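Local coordinates for uncharacterized protein Atu2773 (Agrobacterium tumefaciens, PDB 2QV5) that is of unknown function but belongs to a divergent polysaccharide deacetylase family, and so possibly acts on carbohydrate polymers, at residues A[19-23]-A[76-81]; A[28-32]-A[207-212]; A[116-120]-A[150-156]; A[182-188]-A[213-218]; A[188-193]-A[220-224]. All blocks are in the same frame, centred on the assembly; numbering follows the deposited sequence.

Overall arrangement
The contacts tie together a curled parallel sheet in a fold of alternating strands and helices. Contacts 2 and 4 touch: strand 212-218 lies between strands 30-39 and 180-186, and Arg31 O comes 3.3 Å from Ala213 N, a probable hydrogen bond. Contacts 4 and 5 share Asp188, their centres about 12 Å apart, at the strand ends leading into helix 221-233. Contact 3, joining helices 109-120 and 141-153, lies across the chain's centre from contact 4, centres about 22 Å apart. Contact 1 closes before contacts 3 to 5 open; contact 2 pairs strand 30-39 with strand 212-218, closing a barrel-like ring of seven parallel strands, as in polysaccharide deacetylases.

Contact 1: residues A[19-23]-A[76-81]; sequences QYARP and RREGHE
Arg22 reaches over the end of helix 68-78, which closes in a Schellman motif with Gly79, at positive phi, as its C-prime residue. The Arg22 chain is fully extended from CG to NE, with CG anti to the backbone N (chi1 174°), which lays the chain alongside the Gly79 carbonyl. There NH1 donates to Gly79 O at 3.1 Å; the oxygen lies at the edge of the guanidinium, near its plane, while the nitrogen stands above the plane of the carbonyl. The backbone of the same arginine is held by Glu81: Arg22 N donates to Glu81 OE1 at 3.1 Å, on the anti side of the carboxylate. The other oxygen, OE2, is hydrogen-bonded to Thr127 OG1 and Ser245 N, so this buried carboxylate joins the loop after helix 16-19 to two further parts of the fold. Tyr20 meets Arg76, whose chain bends at chi2 and chi3 to bring its guanidinium about perpendicular to the tyrosine ring, NH2 at the ring's edge. Arg76 NH1 donates to His80 O at 2.9 Å and only weakly to Tyr20 O. A water accepts from Arg76 NH2 at 2.9 Å and donates to Ala21 O at 2.8 Å.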
# COMPACT_ATOMS: atom_id res chain seq x y z
N GLN A 19 -7.27 5.57 13.16
CA GLN A 19 -7.88 6.88 12.92
C GLN A 19 -8.36 7.07 11.47
O GLN A 19 -9.42 7.63 11.23
CB GLN A 19 -6.89 7.98 13.32
CG GLN A 19 -7.53 9.31 13.60
CD GLN A 19 -6.54 10.38 14.02
OE1 GLN A 19 -5.43 10.08 14.48
NE2 GLN A 19 -6.93 11.65 13.86
N TYR A 20 -7.58 6.57 10.51
CA TYR A 20 -7.85 6.78 9.09
C TYR A 20 -8.29 5.52 8.36
O TYR A 20 -8.30 5.47 7.13
CB TYR A 20 -6.63 7.41 8.40
CG TYR A 20 -6.14 8.61 9.17
CD1 TYR A 20 -6.96 9.72 9.34
CD2 TYR A 20 -4.86 8.63 9.72
CE1 TYR A 20 -6.53 10.82 10.07
CE2 TYR A 20 -4.41 9.72 10.45
CZ TYR A 20 -5.25 10.82 10.61
OH TYR A 20 -4.80 11.90 11.32
N ALA A 21 -8.60 4.48 9.14
CA ALA A 21 -9.16 3.25 8.60
C ALA A 21 -10.52 3.48 7.96
O ALA A 21 -11.34 4.23 8.47
CB ALA A 21 -9.28 2.23 9.72
N ARG A 22 -10.77 2.85 6.81
CA ARG A 22 -12.14 2.83 6.29
C ARG A 22 -12.98 1.80 7.09
O ARG A 22 -12.59 0.64 7.20
CB ARG A 22 -12.17 2.54 4.79
CG ARG A 22 -13.59 2.36 4.27
CD ARG A 22 -13.62 2.07 2.79
NE ARG A 22 -14.99 1.80 2.38
CZ ARG A 22 -15.89 2.74 2.12
NH1 ARG A 22 -15.59 4.04 2.21
NH2 ARG A 22 -17.12 2.38 1.77
N PRO A 23 -14.12 2.24 7.66
CA PRO A 23 -15.01 1.31 8.37
C PRO A 23 -15.58 0.24 7.44
O PRO A 23 -15.74 0.46 6.25
CB PRO A 23 -16.14 2.21 8.89
CG PRO A 23 -15.70 3.59 8.72
CD PRO A 23 -14.65 3.62 7.65
N ARG A 76 -10.02 10.92 -0.05
CA ARG A 76 -10.63 10.91 1.29
C ARG A 76 -12.07 11.42 1.28
O ARG A 76 -12.88 10.98 2.09
CB ARG A 76 -9.78 11.70 2.28
CG ARG A 76 -8.41 11.07 2.57
CD ARG A 76 -8.58 9.72 3.24
NE ARG A 76 -9.09 9.84 4.60
CZ ARG A 76 -9.50 8.82 5.34
NH1 ARG A 76 -9.47 7.58 4.84
NH2 ARG A 76 -9.95 9.02 6.57
N ARG A 77 -12.37 12.34 0.36
CA ARG A 77 -13.74 12.81 0.18
C ARG A 77 -14.66 11.66 -0.21
O ARG A 77 -15.75 11.52 0.34
CB ARG A 77 -13.82 13.92 -0.87
CG ARG A 77 -15.23 14.31 -1.21
CD ARG A 77 -15.37 15.61 -1.99
NE ARG A 77 -16.71 15.64 -2.57
CZ ARG A 77 -17.82 15.93 -1.90
NH1 ARG A 77 -18.99 15.88 -2.52
NH2 ARG A 77 -17.78 16.25 -0.60
N GLU A 78 -14.19 10.83 -1.15
CA GLU A 78 -14.92 9.64 -1.58
C GLU A 78 -14.94 8.52 -0.52
O GLU A 78 -15.78 7.64 -0.59
CB GLU A 78 -14.36 9.11 -2.92
CG GLU A 78 -14.37 10.11 -4.09
CD GLU A 78 -15.74 10.71 -4.39
OE1 GLU A 78 -16.76 9.99 -4.32
OE2 GLU A 78 -15.79 11.92 -4.72
N GLY A 79 -14.02 8.56 0.44
CA GLY A 79 -14.00 7.58 1.54
C GLY A 79 -12.93 6.50 1.46
O GLY A 79 -12.92 5.57 2.27
N HIS A 80 -12.04 6.59 0.48
CA HIS A 80 -10.95 5.61 0.35
C HIS A 80 -10.01 5.62 1.56
O HIS A 80 -9.70 6.69 2.09
CB HIS A 80 -10.08 5.88 -0.88
CG HIS A 80 -10.80 5.79 -2.18
ND1 HIS A 80 -10.93 4.61 -2.88
CD2 HIS A 80 -11.39 6.74 -2.93
CE1 HIS A 80 -11.58 4.84 -4.01
NE2 HIS A 80 -11.88 6.13 -4.06
N GLU A 81 -9.56 4.43 1.97
CA GLU A 81 -8.35 4.30 2.78
C GLU A 81 -7.14 4.54 1.89
O GLU A 81 -7.12 4.15 0.72
CB GLU A 81 -8.24 2.91 3.41
CG GLU A 81 -7.35 2.87 4.64
CD GLU A 81 -7.34 1.51 5.31
OE1 GLU A 81 -8.40 1.11 5.84
OE2 GLU A 81 -6.26 0.87 5.31
O HOH W 1 -11.42 6.60 7.02
O HOH W 2 -10.10 -0.67 7.25

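Contact 2: residues A[28-32]-A[207-212]; sequences RGTRV and ARRNGQ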
# COMPACT_ATOMS: atom_id res chain seq x y z
N ARG A 28 -18.84 -11.55 9.88
CA ARG A 28 -18.08 -12.71 9.44
C ARG A 28 -18.28 -12.94 7.95
O ARG A 28 -19.35 -12.66 7.40
CB ARG A 28 -18.52 -13.96 10.22
CG ARG A 28 -18.14 -13.94 11.70
CD ARG A 28 -18.35 -15.31 12.35
NE ARG A 28 -17.62 -16.37 11.64
CZ ARG A 28 -16.35 -16.70 11.87
NH1 ARG A 28 -15.63 -16.06 12.78
NH2 ARG A 28 -15.79 -17.68 11.16
N GLY A 29 -17.23 -13.43 7.29
CA GLY A 29 -17.29 -13.78 5.87
C GLY A 29 -15.97 -13.50 5.17
O GLY A 29 -15.06 -12.94 5.77
N THR A 30 -15.89 -13.89 3.90
CA THR A 30 -14.69 -13.69 3.08
C THR A 30 -14.43 -12.19 2.89
O THR A 30 -15.35 -11.43 2.58
CB THR A 30 -14.87 -14.36 1.68
OG1 THR A 30 -15.06 -15.78 1.84
CG2 THR A 30 -13.68 -14.11 0.78
N ARG A 31 -13.19 -11.74 3.10
CA ARG A 31 -12.87 -10.33 2.91
C ARG A 31 -11.70 -10.18 1.96
O ARG A 31 -10.81 -11.04 1.94
CB ARG A 31 -12.53 -9.66 4.24
CG ARG A 31 -13.65 -9.56 5.24
CD ARG A 31 -13.16 -8.91 6.52
NE ARG A 31 -12.18 -9.74 7.22
CZ ARG A 31 -11.40 -9.33 8.22
NH1 ARG A 31 -11.49 -8.08 8.66
NH2 ARG A 31 -10.52 -10.15 8.77
N VAL A 32 -11.69 -9.10 1.19
CA VAL A 32 -10.62 -8.84 0.23
C VAL A 32 -10.22 -7.37 0.35
O VAL A 32 -11.10 -6.52 0.42
CB VAL A 32 -11.10 -9.15 -1.23
CG1 VAL A 32 -10.23 -8.46 -2.28
CG2 VAL A 32 -11.13 -10.66 -1.51
N ALA A 207 -8.64 -15.72 -0.96
CA ALA A 207 -9.53 -15.11 0.03
C ALA A 207 -10.55 -16.09 0.59
O ALA A 207 -10.76 -16.12 1.79
CB ALA A 207 -10.24 -13.91 -0.56
N ARG A 208 -11.20 -16.88 -0.27
CA ARG A 208 -12.24 -17.79 0.20
C ARG A 208 -11.64 -18.86 1.12
O ARG A 208 -12.21 -19.15 2.18
CB ARG A 208 -13.02 -18.42 -0.96
CG ARG A 208 -14.27 -19.15 -0.49
CD ARG A 208 -15.23 -19.48 -1.63
NE ARG A 208 -15.95 -18.30 -2.09
CZ ARG A 208 -15.82 -17.75 -3.29
NH1 ARG A 208 -15.00 -18.28 -4.18
NH2 ARG A 208 -16.53 -16.67 -3.60
N ARG A 209 -10.49 -19.41 0.74
CA ARG A 209 -9.81 -20.44 1.52
C ARG A 209 -9.21 -19.91 2.83
O ARG A 209 -9.37 -20.52 3.89
CB ARG A 209 -8.74 -21.12 0.66
CG ARG A 209 -7.90 -22.16 1.41
CD ARG A 209 -6.99 -22.94 0.50
NE ARG A 209 -7.74 -23.82 -0.39
CZ ARG A 209 -8.08 -25.08 -0.12
NH1 ARG A 209 -7.74 -25.66 1.02
NH2 ARG A 209 -8.76 -25.78 -1.02
N ASN A 210 -8.54 -18.76 2.77
CA ASN A 210 -7.88 -18.20 3.95
C ASN A 210 -8.79 -17.35 4.84
O ASN A 210 -8.46 -17.07 6.00
CB ASN A 210 -6.62 -17.40 3.54
CG ASN A 210 -5.51 -18.29 2.97
OD1 ASN A 210 -5.61 -19.51 2.97
ND2 ASN A 210 -4.44 -17.67 2.49
N GLY A 211 -9.95 -16.95 4.32
CA GLY A 211 -10.82 -16.02 5.02
C GLY A 211 -10.58 -14.59 4.54
O GLY A 211 -11.53 -13.81 4.47
N GLN A 212 -9.34 -14.27 4.19
CA GLN A 212 -8.96 -12.93 3.71
C GLN A 212 -7.78 -12.99 2.74
O GLN A 212 -6.98 -13.93 2.79
CB GLN A 212 -8.64 -11.99 4.88
CG GLN A 212 -7.44 -12.41 5.74
CD GLN A 212 -7.22 -11.53 6.97
OE1 GLN A 212 -8.09 -11.40 7.82
NE2 GLN A 212 -6.02 -10.95 7.07
O HOH W 3 -12.37 -12.60 6.65
O HOH W 4 -13.54 -17.34 3.38
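Arg31 N donates to Gly211 O at 3.0 Å, a nearly straight bond (160° at the hydrogen) that joins strand 30-39 to the turn after helix 193-210. Gly211 O thus takes Arg31 N, a water and a CA-H...O contact from Thr30, and Gln212 CA returns one to Arg31 O at 3.2 Å. Beside this pairing the side chains of Arg31 and Gln212 run side by side in the same direction, guanidinium and amide planes 72° apart and Arg31 NH2 2.9 Å from Gln212 OE1. On the helix side, Ala207 CB packs against Val32 CG2 at 3.5 Å. Thr30 CG2, anti to the backbone N (OG1 chi1 -61°), also meets Ala207 CB, while OG1, beside the N, faces Arg208. Arg31 and Gln212 form a parallel beta bridge between strands 30-39 and 212-218 of the parallel sheet, consistent with the polysaccharide deacetylase family; Gly211, at positive phi, turns the chain from helix into strand. Two waters bridge the segments. One accepts from Arg31 NE in the guanidinium plane and donates to Gly29 O and Gly211 O; the other links Thr30 OG1, at 2.7 Å, to Arg208 O. Farther out, Arg31 makes a cation-pi contact with Trp24, Gln212 NE2 donates to Leu247 O, and Arg208 is salt-bridged to Glu204. Ile239 of strand 239-241 packs against Thr30, Val32 and Arg208.

Contact 3: residues A[116-120]-A[150-156]; sequences LHRSM and DIGKRGL
Leu116 opens the contact between helices 109-120 and 141-153, which pack beside one another on the alternating alpha/beta fold. Its side chain and that of Asp150 slide past each other in opposite directions, CD2 3.4 Å from OD2, and CD2 reaches Ile151 CG1. One residue on, His117 turns its ring edge to the same carboxylate: NE2 donates to Asp150 OD1 at 3.2 Å, nearly straight (166°) and in the ring plane, but from above the plane of the carboxylate. The guanidinium of Arg154 stands almost perpendicular to the histidine ring. Met120, its chain extended beyond CG, sets its methyl against both Ile151 and Leu156: CE lies 3.8 Å from Ile151 CG1 and 3.8 Å from Leu156 CD1, and 3.6 Å from Asp150 OD2. Leu6, in the N-terminal loop, touches His117, Met120 and Arg154. Arg154 grips Asp150 side-on, NE to OD2 at 3.0 Å and NH2 to OD1 at 3.3 Å. The buried carboxylate takes donors from His117, Arg154 and, weakly, Lys153, while the Leu116 and Met120 methyls lie against OD2; the donors would favour its charged form, and the salt-bridge network probably fixes the acceptor that His117 uses.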
# COMPACT_ATOMS: atom_id res chain seq x y z
N LEU A 116 12.91 8.89 4.57
CA LEU A 116 11.59 8.39 4.95
C LEU A 116 10.69 9.51 5.44
O LEU A 116 9.55 9.64 5.00
CB LEU A 116 11.74 7.34 6.06
CG LEU A 116 10.47 6.75 6.66
CD1 LEU A 116 9.69 6.01 5.56
CD2 LEU A 116 10.77 5.81 7.82
N HIS A 117 11.21 10.31 6.36
CA HIS A 117 10.48 11.44 6.94
C HIS A 117 10.09 12.49 5.91
O HIS A 117 9.02 13.10 6.02
CB HIS A 117 11.30 12.07 8.06
CG HIS A 117 11.36 11.25 9.31
ND1 HIS A 117 12.00 11.68 10.45
CD2 HIS A 117 10.83 10.04 9.61
CE1 HIS A 117 11.88 10.77 11.39
NE2 HIS A 117 11.18 9.76 10.91
N ARG A 118 10.94 12.71 4.92
CA ARG A 118 10.60 13.62 3.84
C ARG A 118 9.39 13.13 3.04
O ARG A 118 8.50 13.91 2.74
CB ARG A 118 11.80 13.85 2.92
CG ARG A 118 12.84 14.77 3.53
CD ARG A 118 13.75 15.37 2.47
NE ARG A 118 14.71 14.41 1.89
CZ ARG A 118 15.83 13.99 2.48
NH1 ARG A 118 16.17 14.40 3.70
NH2 ARG A 118 16.62 13.14 1.85
N SER A 119 9.35 11.83 2.73
CA SER A 119 8.19 11.24 2.05
C SER A 119 6.92 11.28 2.90
O SER A 119 5.84 11.65 2.40
CB SER A 119 8.48 9.81 1.64
OG SER A 119 9.40 9.76 0.56
N MET A 120 7.06 10.93 4.18
CA MET A 120 5.97 10.87 5.17
C MET A 120 5.20 12.18 5.30
O MET A 120 4.00 12.18 5.56
CB MET A 120 6.52 10.45 6.55
CG MET A 120 6.72 8.96 6.78
SD MET A 120 7.19 8.57 8.50
CE MET A 120 7.08 6.79 8.44
N ASP A 150 10.86 2.70 12.96
CA ASP A 150 10.28 4.05 12.87
C ASP A 150 8.79 4.01 12.47
O ASP A 150 7.96 4.63 13.13
CB ASP A 150 11.06 4.94 11.89
CG ASP A 150 10.52 6.36 11.85
OD1 ASP A 150 10.91 7.18 12.70
OD2 ASP A 150 9.69 6.66 10.96
N ILE A 151 8.48 3.26 11.41
CA ILE A 151 7.10 3.10 10.94
C ILE A 151 6.22 2.48 12.03
O ILE A 151 5.12 2.97 12.29
CB ILE A 151 7.04 2.27 9.62
CG1 ILE A 151 7.73 3.02 8.48
CG2 ILE A 151 5.58 1.95 9.22
CD1 ILE A 151 8.25 2.13 7.38
N GLY A 152 6.74 1.43 12.68
CA GLY A 152 6.02 0.71 13.72
C GLY A 152 5.64 1.58 14.90
O GLY A 152 4.51 1.51 15.39
N LYS A 153 6.57 2.44 15.34
CA LYS A 153 6.36 3.28 16.52
C LYS A 153 5.36 4.41 16.31
O LYS A 153 4.81 4.95 17.27
CB LYS A 153 7.70 3.82 17.04
CG LYS A 153 8.09 5.17 16.45
CD LYS A 153 9.50 5.59 16.85
CE LYS A 153 9.90 6.84 16.09
NZ LYS A 153 11.39 6.90 15.95
N ARG A 154 5.12 4.76 15.04
CA ARG A 154 4.19 5.84 14.67
C ARG A 154 2.78 5.34 14.45
O ARG A 154 1.92 6.10 14.00
CB ARG A 154 4.67 6.53 13.40
CG ARG A 154 5.98 7.20 13.61
CD ARG A 154 6.50 7.84 12.34
NE ARG A 154 7.81 8.38 12.63
CZ ARG A 154 8.03 9.54 13.24
NH1 ARG A 154 7.03 10.33 13.62
NH2 ARG A 154 9.28 9.91 13.47
N GLY A 155 2.55 4.07 14.75
CA GLY A 155 1.20 3.52 14.67
C GLY A 155 0.73 3.25 13.26
O GLY A 155 -0.47 3.24 12.99
N LEU A 156 1.68 3.04 12.35
CA LEU A 156 1.38 2.76 10.96
C LEU A 156 1.60 1.28 10.66
O LEU A 156 2.45 0.62 11.27
CB LEU A 156 2.31 3.58 10.03
CG LEU A 156 2.26 5.11 10.09
CD1 LEU A 156 3.57 5.71 9.55
CD2 LEU A 156 1.06 5.61 9.30

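Contact 4: residues A[182-188]-A[213-218]; sequences FADVLLD and AIGVAS
Val185 and Leu186 pair in parallel with Gly215 and Val216, Val216 N donating to Val185 O at 3.0 Å and Leu187 N to Val216 O at 2.9 Å. Nearer the start, Ile214 O accepts from two successive amides, Asp184 N and Val185 N, where strand 180-186 is broken by an irregularity. Asp184 answers with its side chain: OD2 takes Ile214 N at 2.8 Å on the anti side of the carboxylate, standing in for a backbone carbonyl. Ala183 CB lies against Val216 CG1 at 3.7 Å, and Leu186 CD1 lies near CG2 of the same valine. These are the two strands of a beta-alpha-beta unit joined through helix 193-210, whose Leu203 touches both Val185 and Ala213. Along its other edge, strand 212-218 bonds through Ala213 and Gly215 to strand 30-39. Leu187 CB meets Ala217 CB, and Ile227 of helix 221-233 packs on both residues. Beyond the strand end Asp188 takes over: with CG between the backbone N and the carbonyl carbon (chi1 59°), its carboxylate swings back to the neighbouring strand, and OD2 accepts Ser218 N at 2.9 Å through the syn lone pair. OD2 is also bonded to Ser223 OG, while a water joins OD1 to Ser218 OG.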
# COMPACT_ATOMS: atom_id res chain seq x y z
N PHE A 182 1.68 -9.19 3.86
CA PHE A 182 2.17 -9.41 2.50
C PHE A 182 0.96 -9.42 1.59
O PHE A 182 -0.09 -9.98 1.96
CB PHE A 182 2.86 -10.77 2.39
CG PHE A 182 4.27 -10.81 2.92
CD1 PHE A 182 5.31 -10.21 2.22
CD2 PHE A 182 4.57 -11.52 4.08
CE1 PHE A 182 6.62 -10.26 2.70
CE2 PHE A 182 5.89 -11.57 4.57
CZ PHE A 182 6.90 -10.95 3.88
N ALA A 183 1.08 -8.80 0.41
CA ALA A 183 0.07 -8.96 -0.62
C ALA A 183 0.12 -10.41 -1.06
O ALA A 183 1.20 -10.99 -1.19
CB ALA A 183 0.34 -8.05 -1.81
N ASP A 184 -1.07 -10.97 -1.26
CA ASP A 184 -1.22 -12.35 -1.74
C ASP A 184 -1.09 -12.46 -3.26
O ASP A 184 -0.58 -13.46 -3.77
CB ASP A 184 -2.59 -12.89 -1.32
CG ASP A 184 -2.76 -12.97 0.19
OD1 ASP A 184 -2.39 -14.02 0.77
OD2 ASP A 184 -3.28 -12.01 0.79
N VAL A 185 -1.58 -11.45 -3.99
CA VAL A 185 -1.63 -11.51 -5.45
C VAL A 185 -1.22 -10.17 -6.06
O VAL A 185 -1.72 -9.13 -5.63
CB VAL A 185 -3.07 -11.88 -5.96
CG1 VAL A 185 -3.09 -12.09 -7.48
CG2 VAL A 185 -3.61 -13.10 -5.25
N LEU A 186 -0.31 -10.20 -7.03
CA LEU A 186 -0.08 -9.07 -7.93
C LEU A 186 -1.06 -9.19 -9.10
O LEU A 186 -0.98 -10.13 -9.90
CB LEU A 186 1.36 -9.00 -8.41
CG LEU A 186 1.71 -8.04 -9.57
CD1 LEU A 186 1.53 -6.57 -9.20
CD2 LEU A 186 3.12 -8.30 -10.09
N LEU A 187 -1.98 -8.24 -9.21
CA LEU A 187 -3.08 -8.37 -10.16
C LEU A 187 -2.72 -8.02 -11.60
O LEU A 187 -3.32 -8.55 -12.53
CB LEU A 187 -4.30 -7.55 -9.72
CG LEU A 187 -4.86 -7.83 -8.32
CD1 LEU A 187 -5.84 -6.71 -7.94
CD2 LEU A 187 -5.54 -9.20 -8.22
N ASP A 188 -1.74 -7.13 -11.78
CA ASP A 188 -1.41 -6.63 -13.11
C ASP A 188 0.08 -6.69 -13.50
O ASP A 188 0.62 -5.73 -14.05
CB ASP A 188 -1.95 -5.20 -13.28
CG ASP A 188 -1.38 -4.23 -12.23
OD1 ASP A 188 -0.52 -4.64 -11.41
OD2 ASP A 188 -1.77 -3.05 -12.24
N ALA A 213 -7.68 -11.98 1.88
CA ALA A 213 -6.52 -11.79 1.00
C ALA A 213 -6.38 -10.36 0.51
O ALA A 213 -7.35 -9.60 0.47
CB ALA A 213 -6.58 -12.75 -0.19
N ILE A 214 -5.15 -10.00 0.12
CA ILE A 214 -4.80 -8.67 -0.37
C ILE A 214 -4.24 -8.78 -1.78
O ILE A 214 -3.32 -9.57 -2.03
CB ILE A 214 -3.74 -7.98 0.53
CG1 ILE A 214 -4.26 -7.79 1.97
CG2 ILE A 214 -3.29 -6.63 -0.08
CD1 ILE A 214 -3.17 -7.45 3.00
N GLY A 215 -4.82 -8.01 -2.71
CA GLY A 215 -4.28 -7.87 -4.06
C GLY A 215 -3.71 -6.49 -4.26
O GLY A 215 -4.18 -5.52 -3.65
N VAL A 216 -2.66 -6.39 -5.07
CA VAL A 216 -2.06 -5.09 -5.38
C VAL A 216 -2.03 -4.86 -6.89
O VAL A 216 -1.92 -5.81 -7.67
CB VAL A 216 -0.64 -4.91 -4.76
CG1 VAL A 216 -0.71 -4.79 -3.25
CG2 VAL A 216 0.30 -6.04 -5.16
N ALA A 217 -2.20 -3.61 -7.29
CA ALA A 217 -2.12 -3.20 -8.69
C ALA A 217 -1.60 -1.76 -8.76
O ALA A 217 -1.50 -1.07 -7.73
CB ALA A 217 -3.47 -3.31 -9.35
N SER A 218 -1.23 -1.32 -9.96
CA SER A 218 -0.86 0.06 -10.24
C SER A 218 -2.01 0.70 -10.98
O SER A 218 -2.90 -0.00 -11.46
CB SER A 218 0.40 0.11 -11.11
OG SER A 218 1.51 -0.36 -10.37
O HOH W 5 1.35 -3.27 -10.46

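Contact 5: residues A[188-193]-A[220-224]; sequences DGEVTE and FDESI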
# COMPACT_ATOMS: atom_id res chain seq x y z
N ASP A 188 -1.74 -7.13 -11.78
CA ASP A 188 -1.41 -6.63 -13.11
C ASP A 188 0.08 -6.69 -13.50
O ASP A 188 0.62 -5.73 -14.05
CB ASP A 188 -1.95 -5.20 -13.28
CG ASP A 188 -1.38 -4.23 -12.23
OD1 ASP A 188 -0.52 -4.64 -11.41
OD2 ASP A 188 -1.77 -3.05 -12.24
N GLY A 189 0.74 -7.81 -13.21
CA GLY A 189 2.07 -8.09 -13.74
C GLY A 189 2.05 -8.15 -15.26
O GLY A 189 3.01 -7.74 -15.91
N GLU A 190 0.96 -8.66 -15.82
CA GLU A 190 0.67 -8.45 -17.23
C GLU A 190 -0.55 -7.55 -17.35
O GLU A 190 -1.63 -7.88 -16.84
CB GLU A 190 0.46 -9.78 -17.97
CG GLU A 190 0.10 -9.60 -19.44
CD GLU A 190 0.25 -10.87 -20.25
OE1 GLU A 190 -0.17 -11.95 -19.77
OE2 GLU A 190 0.78 -10.79 -21.38
N VAL A 191 -0.38 -6.42 -18.03
CA VAL A 191 -1.42 -5.40 -18.12
C VAL A 191 -2.35 -5.64 -19.32
O VAL A 191 -2.34 -4.90 -20.31
CB VAL A 191 -0.81 -3.96 -18.16
CG1 VAL A 191 -1.87 -2.91 -17.78
CG2 VAL A 191 0.38 -3.85 -17.21
N THR A 192 -3.15 -6.70 -19.22
CA THR A 192 -4.23 -6.98 -20.17
C THR A 192 -5.50 -7.38 -19.40
O THR A 192 -5.41 -7.94 -18.31
CB THR A 192 -3.87 -8.10 -21.18
OG1 THR A 192 -3.53 -9.30 -20.49
CG2 THR A 192 -2.72 -7.69 -22.10
N GLU A 193 -6.66 -7.10 -19.99
CA GLU A 193 -7.95 -7.44 -19.38
C GLU A 193 -8.05 -8.92 -18.97
O GLU A 193 -8.43 -9.21 -17.83
CB GLU A 193 -9.11 -7.07 -20.33
CG GLU A 193 -10.50 -7.25 -19.72
CD GLU A 193 -11.59 -7.48 -20.76
OE1 GLU A 193 -11.27 -7.96 -21.87
OE2 GLU A 193 -12.77 -7.18 -20.46
N PHE A 220 -2.83 1.69 -13.88
CA PHE A 220 -2.91 1.57 -15.33
C PHE A 220 -4.38 1.58 -15.70
O PHE A 220 -5.21 1.15 -14.88
CB PHE A 220 -2.29 0.25 -15.80
CG PHE A 220 -0.80 0.17 -15.63
CD1 PHE A 220 0.05 1.02 -16.34
CD2 PHE A 220 -0.23 -0.79 -14.78
CE1 PHE A 220 1.44 0.94 -16.20
CE2 PHE A 220 1.14 -0.88 -14.63
CZ PHE A 220 1.98 -0.02 -15.33
N ASP A 221 -4.71 2.07 -16.89
CA ASP A 221 -6.10 2.14 -17.38
C ASP A 221 -6.84 0.80 -17.35
O ASP A 221 -8.00 0.75 -16.94
CB ASP A 221 -6.14 2.70 -18.81
CG ASP A 221 -6.12 4.22 -18.85
OD1 ASP A 221 -5.90 4.86 -17.80
OD2 ASP A 221 -6.33 4.78 -19.95
N GLU A 222 -6.18 -0.27 -17.77
CA GLU A 222 -6.79 -1.62 -17.75
C GLU A 222 -7.03 -2.12 -16.32
O GLU A 222 -8.04 -2.76 -16.03
CB GLU A 222 -5.96 -2.64 -18.53
CG GLU A 222 -5.87 -2.36 -20.03
CD GLU A 222 -7.07 -2.86 -20.82
OE1 GLU A 222 -7.89 -3.63 -20.27
OE2 GLU A 222 -7.20 -2.48 -22.01
N SER A 223 -6.09 -1.81 -15.42
CA SER A 223 -6.23 -2.23 -14.02
C SER A 223 -7.43 -1.56 -13.37
O SER A 223 -8.22 -2.22 -12.71
CB SER A 223 -4.98 -1.90 -13.22
OG SER A 223 -3.86 -2.50 -13.81
N ILE A 224 -7.55 -0.24 -13.55
CA ILE A 224 -8.64 0.54 -12.99
C ILE A 224 -10.00 -0.01 -13.45
O ILE A 224 -10.87 -0.29 -12.63
CB ILE A 224 -8.51 2.05 -13.35
CG1 ILE A 224 -7.31 2.66 -12.62
CG2 ILE A 224 -9.78 2.81 -12.99
CD1 ILE A 224 -6.83 3.96 -13.23
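Asp188 and Ser223 face each other with CA atoms 6.6 Å apart, and Glu193 and Glu222 with theirs 6.2 Å apart, as the loop 188-193 passes along the first turn of helix 221-233; Val191 is the centre of an inverse gamma turn. Ser223 OG donates to Asp188 OD2 at 2.7 Å and uses the anti lone pair of that oxygen; the syn one is taken by Ser218 N, so two bonds fix the carboxylate. The serine hydroxyl sits beside its own backbone N (chi1 -57°), close also to Asp188 CB. Phe220 brings its ring edge up to the same carboxylate, CD2 lying 3.7 Å from Asp188 OD2, near the ring plane. Both segments follow strands of the parallel sheet: 188-193 leads from strand 180-186 into helix 193-210, with Thr192 at the N-cap position, and Phe220 occupies the N-cap position of helix 221-233. The two methyls of Val191 meet different parts of Phe220. CG2 sits over the ring face in a CH-pi contact, 4.3 Å from the centroid and 26° off the normal, while CG1 packs against Phe220 CB at 3.8 Å and lies near Glu222 CB. Glu222, bent at chi2, brings OE1 to within 3.7 Å of Glu193 CB; the carboxylates stay apart, Glu193 OE1 and Glu222 OE1 5.7 Å from each other. Ile196 of helix 193-210 touches Glu222 and Ser223.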